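Local coordinates for PbSGBP-B lipoprotein (Prevotella bryantii B14, PDB 6D2Y), which probably binds polysaccharide at the cell surface as a lipoprotein of a polysaccharide utilization locus, and carries a magnesium ion, at residues S59-I64 against V100-P105; K75-N80 against D110-I115. All blocks are in the same frame, centred on the assembly; numbering follows the deposited sequence.

Overall arrangement
Both contacts lie in the N-terminal beta sandwich, away from the magnesium site, with their centres 12 Å apart. Contact 2 pairs two neighbouring strands inside the mixed sheet and is partly buried, one face of it lined by Ile77, Phe79, Met112 and Met114. Contact 1 is a surface contact at the end of the three-stranded sheet, where a turn meets an irregular segment through few backbone bonds, polar tips and one well-covered valine. Regular strand pairing in the one sheet thus contrasts with turn-and-loop bonding at the edge of the other. The two contacts meet at Phe79, whose ring packs against Ile64, Val100 and Pro101, and again where Asn80 packs on Pro105.

Contact 1: residues S59-I64 against V100-P105; sequences SLQSTI and VPNEIP
Val100 N donates to Ser62 O at 2.8 Å, a nearly straight bond (166° at the hydrogen) that carries the pairing of strands 63-69 and 95-99 one step beyond the end of the latter. The return bond, Gln61 N to Val100 O, is weak and bent. Ser59 to Ser62 form a type II beta turn, in which Gln61 takes up a positive phi. Ser62 suits the end of the turn because its hydroxyl supplements the backbone: Ser62 OG reaches Ser59 O at 3.0 Å from above the carbonyl plane, on the same face as Ser62 N, and two donors therefore grip one oxygen.

On the exposed side, the amides of Gln61 and Asn102 lean together with their planes 32° apart. Gln61 NE2 comes within 2.8 Å of Asn102 OD1, but the angle is too poor for a hydrogen bond. Polar amides suit this exposed edge of the turn, where their ends can meet solvent as well as each other.

Leu60 spreads its branches over the backbone of the other segment: CD2 lies 3.2 Å from Pro101 O and CD1 3.3 Å from Asn102 O. Val100, buried and beta-branched, sets its CB and CG2 against Ser59 O and Ser62 O. Its CG1 stands anti to the backbone N (chi1 -172°), which turns CG2 in against Ser62 O at 3.4 Å.

Beyond the two segments, Leu60 and Val100 rest on Val128 of strand 121-129, while Val100 and Pro101 reach Phe79 of strand 74-79. The contact thus lies at one edge of the sandwich, where the end of the three-stranded sheet meets these two strands of the mixed sheet.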
ATOM      1  N   SER A  59       0.303  19.618  19.489  1.00 57.17           N
ATOM      2  CA  SER A  59       0.867  19.151  18.237  1.00 58.26           C
ATOM      3  C   SER A  59       1.888  20.155  17.711  1.00 59.43           C
ATOM      4  O   SER A  59       2.042  21.261  18.236  1.00 58.23           O
ATOM      5  CB  SER A  59      -0.232  18.945  17.199  1.00 63.06           C
ATOM      6  OG  SER A  59      -1.341  18.266  17.761  1.00 74.26           O
ATOM      7  N   LEU A  60       2.589  19.757  16.654  1.00 64.25           N
ATOM      8  CA  LEU A  60       3.485  20.679  15.973  1.00 64.47           C
ATOM      9  C   LEU A  60       2.690  21.829  15.369  1.00 69.53           C
ATOM     10  O   LEU A  60       1.561  21.649  14.907  1.00 77.15           O
ATOM     11  CB  LEU A  60       4.272  19.948  14.886  1.00 69.22           C
ATOM     12  CG  LEU A  60       5.073  18.719  15.318  1.00 64.90           C
ATOM     13  CD1 LEU A  60       5.457  17.885  14.107  1.00 60.67           C
ATOM     14  CD2 LEU A  60       6.311  19.132  16.107  1.00 59.26           C
ATOM     15  N   GLN A  61       3.285  23.021  15.392  1.00 69.71           N
ATOM     16  CA  GLN A  61       2.711  24.275  14.911  1.00 75.37           C
ATOM     17  C   GLN A  61       1.516  24.735  15.737  1.00 79.91           C
ATOM     18  O   GLN A  61       0.882  25.732  15.373  1.00 84.22           O
ATOM     19  CB  GLN A  61       2.290  24.204  13.436  1.00 74.30           C
ATOM     20  CG  GLN A  61       3.404  24.516  12.454  1.00 77.89           C
ATOM     21  CD  GLN A  61       3.177  23.874  11.101  1.00 89.19           C
ATOM     22  OE1 GLN A  61       2.571  22.807  11.003  1.00 96.42           O
ATOM     23  NE2 GLN A  61       3.664  24.523  10.048  1.00 92.42           N
ATOM     24  N   SER A  62       1.181  24.049  16.826  1.00 72.54           N
ATOM     25  CA  SER A  62       0.084  24.493  17.672  1.00 66.83           C
ATOM     26  C   SER A  62       0.491  25.738  18.447  1.00 67.62           C
ATOM     27  O   SER A  62       1.605  25.828  18.972  1.00 69.66           O
ATOM     28  CB  SER A  62      -0.330  23.387  18.640  1.00 68.00           C
ATOM     29  OG  SER A  62      -0.749  22.228  17.941  1.00 85.43           O
ATOM     30  N   THR A  63      -0.417  26.705  18.511  1.00 65.09           N
ATOM     31  CA  THR A  63      -0.184  27.937  19.251  1.00 65.96           C
ATOM     32  C   THR A  63      -0.778  27.792  20.646  1.00 62.06           C
ATOM     33  O   THR A  63      -1.987  27.581  20.792  1.00 67.08           O
ATOM     34  CB  THR A  63      -0.792  29.133  18.518  1.00 71.11           C
ATOM     35  OG1 THR A  63      -0.346  29.135  17.156  1.00 74.15           O
ATOM     36  CG2 THR A  63      -0.367  30.432  19.178  1.00 71.30           C
ATOM     37  N   ILE A  64       0.072  27.892  21.667  1.00 54.91           N
ATOM     38  CA  ILE A  64      -0.334  27.728  23.055  1.00 52.83           C
ATOM     39  C   ILE A  64      -0.044  29.020  23.807  1.00 57.01           C
ATOM     40  O   ILE A  64       0.718  29.877  23.354  1.00 64.71           O
ATOM     41  CB  ILE A  64       0.373  26.535  23.729  1.00 51.41           C
ATOM     42  CG1 ILE A  64       1.884  26.773  23.781  1.00 50.69           C
ATOM     43  CG2 ILE A  64       0.059  25.244  22.993  1.00 49.77           C
ATOM     44  CD1 ILE A  64       2.655  25.657  24.448  1.00 46.90           C
ATOM     45  N   VAL A 100       4.449  25.916  18.926  1.00 61.73           N
ATOM     46  CA  VAL A 100       5.391  24.792  18.960  1.00 55.82           C
ATOM     47  C   VAL A 100       6.099  24.697  17.612  1.00 58.58           C
ATOM     48  O   VAL A 100       5.439  24.794  16.563  1.00 58.66           O
ATOM     49  CB  VAL A 100       4.655  23.493  19.288  1.00 47.42           C
ATOM     50  CG1 VAL A 100       5.639  22.358  19.526  1.00 46.34           C
ATOM     51  CG2 VAL A 100       3.760  23.682  20.506  1.00 45.48           C
ATOM     52  N   PRO A 101       7.422  24.529  17.583  1.00 56.15           N
ATOM     53  CA  PRO A 101       8.124  24.410  16.301  1.00 57.48           C
ATOM     54  C   PRO A 101       7.605  23.238  15.481  1.00 55.16           C
ATOM     55  O   PRO A 101       7.017  22.287  16.000  1.00 58.39           O
ATOM     56  CB  PRO A 101       9.586  24.196  16.716  1.00 51.66           C
ATOM     57  CG  PRO A 101       9.684  24.815  18.065  1.00 47.08           C
ATOM     58  CD  PRO A 101       8.356  24.566  18.723  1.00 49.67           C
ATOM     59  N   ASN A 102       7.836  23.320  14.168  1.00 57.46           N
ATOM     60  CA  ASN A 102       7.293  22.324  13.251  1.00 62.44           C
ATOM     61  C   ASN A 102       8.162  21.076  13.163  1.00 61.72           C
ATOM     62  O   ASN A 102       7.654  19.998  12.833  1.00 63.55           O
ATOM     63  CB  ASN A 102       7.124  22.932  11.855  1.00 75.69           C
ATOM     64  CG  ASN A 102       6.102  22.185  11.006  1.00 87.42           C
ATOM     65  OD1 ASN A 102       5.731  22.628   9.917  1.00 92.92           O
ATOM     66  ND2 ASN A 102       5.630  21.052  11.513  1.00 84.64           N
ATOM     67  N   GLU A 103       9.454  21.190  13.453  1.00 61.61           N
ATOM     68  CA  GLU A 103      10.373  20.086  13.217  1.00 63.89           C
ATOM     69  C   GLU A 103      10.230  19.002  14.278  1.00 60.04           C
ATOM     70  O   GLU A 103       9.975  19.286  15.453  1.00 62.93           O
ATOM     71  CB  GLU A 103      11.813  20.595  13.180  1.00 69.41           C
ATOM     72  CG  GLU A 103      12.130  21.427  11.952  1.00 76.78           C
ATOM     73  CD  GLU A 103      11.770  20.714  10.662  1.00 86.06           C
ATOM     74  OE1 GLU A 103      12.082  19.509  10.539  1.00 88.13           O
ATOM     75  OE2 GLU A 103      11.171  21.357   9.776  1.00 89.74           O
ATOM     76  N   ILE A 104      10.393  17.758  13.850  1.00 52.19           N
ATOM     77  CA  ILE A 104      10.365  16.619  14.774  1.00 45.46           C
ATOM     78  C   ILE A 104      11.614  16.659  15.651  1.00 44.74           C
ATOM     79  O   ILE A 104      12.728  16.828  15.127  1.00 59.54           O
ATOM     80  CB  ILE A 104      10.286  15.305  13.992  1.00 54.22           C
ATOM     81  CG1 ILE A 104       8.843  15.014  13.571  1.00 56.10           C
ATOM     82  CG2 ILE A 104      10.845  14.148  14.814  1.00 59.10           C
ATOM     83  CD1 ILE A 104       8.730  14.352  12.220  1.00 50.49           C
ATOM     84  N   PRO A 105      11.490  16.518  16.968  1.00 45.58           N
ATOM     85  CA  PRO A 105      12.683  16.541  17.825  1.00 49.62           C
ATOM     86  C   PRO A 105      13.516  15.278  17.658  1.00 49.73           C
ATOM     87  O   PRO A 105      12.986  14.167  17.585  1.00 50.63           O
ATOM     88  CB  PRO A 105      12.099  16.643  19.238  1.00 46.63           C
ATOM     89  CG  PRO A 105      10.731  16.029  19.119  1.00 50.00           C
ATOM     90  CD  PRO A 105      10.244  16.387  17.744  1.00 45.26           C
TER

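Contact 2: residues K75-N80 against D110-I115; sequences KGILFN and DKMYMI
Gly76 and Lys75 both face Ile115 in a classic beta bulge, at one end of an antiparallel strand pair within the mixed sheet of the sandwich. Ile115 O accepts from both backbone nitrogens, with Lys75 N at 2.7 Å. Leu78 and Tyr113 form a hydrogen-bonded pair, bonded both ways; Ile77-Met114 and Phe79-Met112 are non-hydrogen-bonded pairs.

On one face Ile115 CD1 meets Leu78 CD1 at 3.3 Å, closer than usual van der Waals contact and so locally tight. Further along, Tyr113 turns its ring edge to Asn80 O, with Lys111 CB over one face toward the rim; its hydroxyl bonds to Thr109.

The other face looks into the sandwich. Met112 runs beside Phe79: its CB lies over one face of the ring, and its selenium sits obliquely, 4.2 Å from the ring centroid, as a Met-aromatic contact. Ile77 CG2 packs diagonally against Met112 CG, 3.8 Å away. The long unbranched chain of Met112 (selenomethionine in the crystal) also touches Leu66 and Ile43 of the facing sheet.

Asn80 has a positive phi (57°), which asparagine tolerates better than most residues. Its N still donates to Lys111 O; beyond, Asp110, salt-bridged through OD2 to Lys206, donates its N to Asn80 OD1 at 3.0 Å, while a water links Asn80 ND2 to Asp110 OD1.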
ATOM      1  N   LYS A  75      13.980  34.606  27.783  1.00 60.80           N
ATOM      2  CA  LYS A  75      14.620  35.046  26.550  1.00 61.18           C
ATOM      3  C   LYS A  75      14.434  34.041  25.422  1.00 56.25           C
ATOM      4  O   LYS A  75      14.217  34.436  24.271  1.00 56.79           O
ATOM      5  CB  LYS A  75      16.111  35.300  26.790  1.00 64.66           C
ATOM      6  CG  LYS A  75      16.393  36.652  27.411  1.00 71.45           C
ATOM      7  CD  LYS A  75      15.407  37.692  26.904  1.00 74.58           C
ATOM      8  CE  LYS A  75      15.435  38.947  27.750  1.00 80.71           C
ATOM      9  NZ  LYS A  75      14.057  39.286  28.191  1.00 81.62           N
ATOM     10  N   GLY A  76      14.509  32.750  25.731  1.00 55.96           N
ATOM     11  CA  GLY A  76      14.302  31.724  24.732  1.00 52.01           C
ATOM     12  C   GLY A  76      13.465  30.593  25.292  1.00 52.06           C
ATOM     13  O   GLY A  76      13.402  30.374  26.504  1.00 53.01           O
ATOM     14  N   ILE A  77      12.812  29.876  24.380  1.00 54.10           N
ATOM     15  CA  ILE A  77      12.035  28.687  24.706  1.00 51.44           C
ATOM     16  C   ILE A  77      12.416  27.595  23.718  1.00 50.01           C
ATOM     17  O   ILE A  77      12.395  27.821  22.503  1.00 58.61           O
ATOM     18  CB  ILE A  77      10.518  28.961  24.644  1.00 53.23           C
ATOM     19  CG1 ILE A  77      10.077  29.869  25.793  1.00 54.98           C
ATOM     20  CG2 ILE A  77       9.735  27.661  24.670  1.00 53.30           C
ATOM     21  CD1 ILE A  77       8.579  30.125  25.838  1.00 60.74           C
ATOM     22  N   LEU A  78      12.760  26.419  24.229  1.00 45.51           N
ATOM     23  CA  LEU A  78      12.950  25.241  23.396  1.00 46.15           C
ATOM     24  C   LEU A  78      11.950  24.170  23.789  1.00 42.50           C
ATOM     25  O   LEU A  78      11.813  23.848  24.973  1.00 49.14           O
ATOM     26  CB  LEU A  78      14.359  24.679  23.523  1.00 44.34           C
ATOM     27  CG  LEU A  78      15.447  25.531  22.897  1.00 56.32           C
ATOM     28  CD1 LEU A  78      16.082  26.305  24.029  1.00 63.34           C
ATOM     29  CD2 LEU A  78      16.485  24.649  22.170  1.00 62.11           C
ATOM     30  N   PHE A  79      11.260  23.625  22.793  1.00 41.85           N
ATOM     31  CA  PHE A  79      10.478  22.406  22.944  1.00 44.23           C
ATOM     32  C   PHE A  79      11.381  21.238  22.567  1.00 42.87           C
ATOM     33  O   PHE A  79      11.750  21.087  21.396  1.00 43.55           O
ATOM     34  CB  PHE A  79       9.241  22.462  22.056  1.00 49.50           C
ATOM     35  CG  PHE A  79       8.196  23.420  22.536  1.00 51.39           C
ATOM     36  CD1 PHE A  79       8.253  24.764  22.199  1.00 55.64           C
ATOM     37  CD2 PHE A  79       7.150  22.976  23.322  1.00 50.27           C
ATOM     38  CE1 PHE A  79       7.281  25.647  22.641  1.00 55.36           C
ATOM     39  CE2 PHE A  79       6.177  23.850  23.766  1.00 49.24           C
ATOM     40  CZ  PHE A  79       6.242  25.186  23.426  1.00 49.41           C
ATOM     41  N   ASN A  80      11.746  20.421  23.558  1.00 47.24           N
ATOM     42  CA  ASN A  80      12.748  19.361  23.396  1.00 46.93           C
ATOM     43  C   ASN A  80      14.031  20.026  22.918  1.00 41.89           C
ATOM     44  O   ASN A  80      14.569  20.875  23.650  1.00 42.58           O
ATOM     45  CB  ASN A  80      12.192  18.260  22.490  1.00 40.30           C
ATOM     46  CG  ASN A  80      10.889  17.695  22.999  1.00 52.10           C
ATOM     47  OD1 ASN A  80      10.851  16.986  24.012  1.00 55.34           O
ATOM     48  ND2 ASN A  80       9.809  17.994  22.291  1.00 42.43           N
ATOM     49  N   ASP A 110      10.353  15.476  26.594  1.00 43.35           N
ATOM     50  CA  ASP A 110       9.031  15.863  27.088  1.00 39.05           C
ATOM     51  C   ASP A 110       9.141  17.005  28.095  1.00 40.47           C
ATOM     52  O   ASP A 110       8.576  16.969  29.190  1.00 44.38           O
ATOM     53  CB  ASP A 110       8.292  14.665  27.687  1.00 40.96           C
ATOM     54  CG  ASP A 110       7.816  13.686  26.629  1.00 56.44           C
ATOM     55  OD1 ASP A 110       7.769  14.059  25.436  1.00 53.69           O
ATOM     56  OD2 ASP A 110       7.479  12.540  26.994  1.00 59.12           O
ATOM     57  N   LYS A 111       9.899  18.027  27.711  1.00 39.27           N
ATOM     58  CA  LYS A 111      10.054  19.226  28.515  1.00 42.74           C
ATOM     59  C   LYS A 111      10.159  20.431  27.594  1.00 41.48           C
ATOM     60  O   LYS A 111      10.686  20.332  26.481  1.00 42.17           O
ATOM     61  CB  LYS A 111      11.296  19.147  29.424  1.00 40.92           C
ATOM     62  CG  LYS A 111      11.204  18.073  30.503  1.00 46.08           C
ATOM     63  CD  LYS A 111      12.504  17.897  31.265  1.00 44.46           C
ATOM     64  CE  LYS A 111      12.466  16.630  32.111  1.00 47.20           C
ATOM     65  NZ  LYS A 111      11.311  16.624  33.050  1.00 46.49           N
HETATM   66  N   MSE A 112       9.635  21.558  28.058  1.00 37.04           N
HETATM   67  CA  MSE A 112       9.835  22.842  27.391  1.00 38.26           C
HETATM   68  C   MSE A 112      10.806  23.652  28.243  1.00 44.28           C
HETATM   69  O   MSE A 112      10.517  23.952  29.400  1.00 44.72           O
HETATM   70  CB  MSE A 112       8.508  23.587  27.215  1.00 37.84           C
HETATM   71  CG  MSE A 112       8.600  25.113  27.276  1.00 47.93           C
HETATM   72 SE   MSE A 112       6.898  25.989  26.846  0.73 54.87          SE
HETATM   73  CE  MSE A 112       6.138  26.029  28.609  1.00 49.35           C
ATOM     74  N   TYR A 113      11.961  23.984  27.682  1.00 46.02           N
ATOM     75  CA  TYR A 113      13.017  24.648  28.432  1.00 41.58           C
ATOM     76  C   TYR A 113      12.871  26.156  28.290  1.00 38.07           C
ATOM     77  O   TYR A 113      12.862  26.683  27.174  1.00 45.44           O
ATOM     78  CB  TYR A 113      14.393  24.188  27.955  1.00 38.80           C
ATOM     79  CG  TYR A 113      14.585  22.691  28.023  1.00 37.74           C
ATOM     80  CD1 TYR A 113      15.064  22.077  29.172  1.00 40.73           C
ATOM     81  CD2 TYR A 113      14.279  21.887  26.934  1.00 40.98           C
ATOM     82  CE1 TYR A 113      15.237  20.705  29.236  1.00 39.78           C
ATOM     83  CE2 TYR A 113      14.446  20.518  26.988  1.00 39.19           C
ATOM     84  CZ  TYR A 113      14.926  19.932  28.140  1.00 42.51           C
ATOM     85  OH  TYR A 113      15.098  18.568  28.202  1.00 47.24           O
HETATM   86  N   MSE A 114      12.755  26.846  29.416  1.00 39.31           N
HETATM   87  CA  MSE A 114      12.740  28.300  29.404  1.00 47.29           C
HETATM   88  C   MSE A 114      14.114  28.823  29.776  1.00 44.69           C
HETATM   89  O   MSE A 114      14.669  28.432  30.808  1.00 41.86           O
HETATM   90  CB  MSE A 114      11.689  28.835  30.364  1.00 53.25           C
HETATM   91  CG  MSE A 114      10.417  28.025  30.365  1.00 61.78           C
HETATM   92 SE   MSE A 114       9.283  28.491  31.865  0.62 65.32          SE
HETATM   93  CE  MSE A 114       8.053  29.551  30.865  1.00 66.39           C
ATOM     94  N   ILE A 115      14.669  29.696  28.935  1.00 46.95           N
ATOM     95  CA  ILE A 115      16.012  30.232  29.132  1.00 50.38           C
ATOM     96  C   ILE A 115      15.914  31.719  29.448  1.00 60.45           C
ATOM     97  O   ILE A 115      15.319  32.493  28.685  1.00 62.78           O
ATOM     98  CB  ILE A 115      16.932  30.001  27.921  1.00 53.25           C
ATOM     99  CG1 ILE A 115      17.045  28.519  27.549  1.00 56.77           C
ATOM    100  CG2 ILE A 115      18.314  30.540  28.227  1.00 53.66           C
ATOM    101  CD1 ILE A 115      17.647  28.292  26.178  1.00 64.82           C
TER
HETATM  102  O   HOH W   1       7.804  15.827  23.440  1.00 53.64           O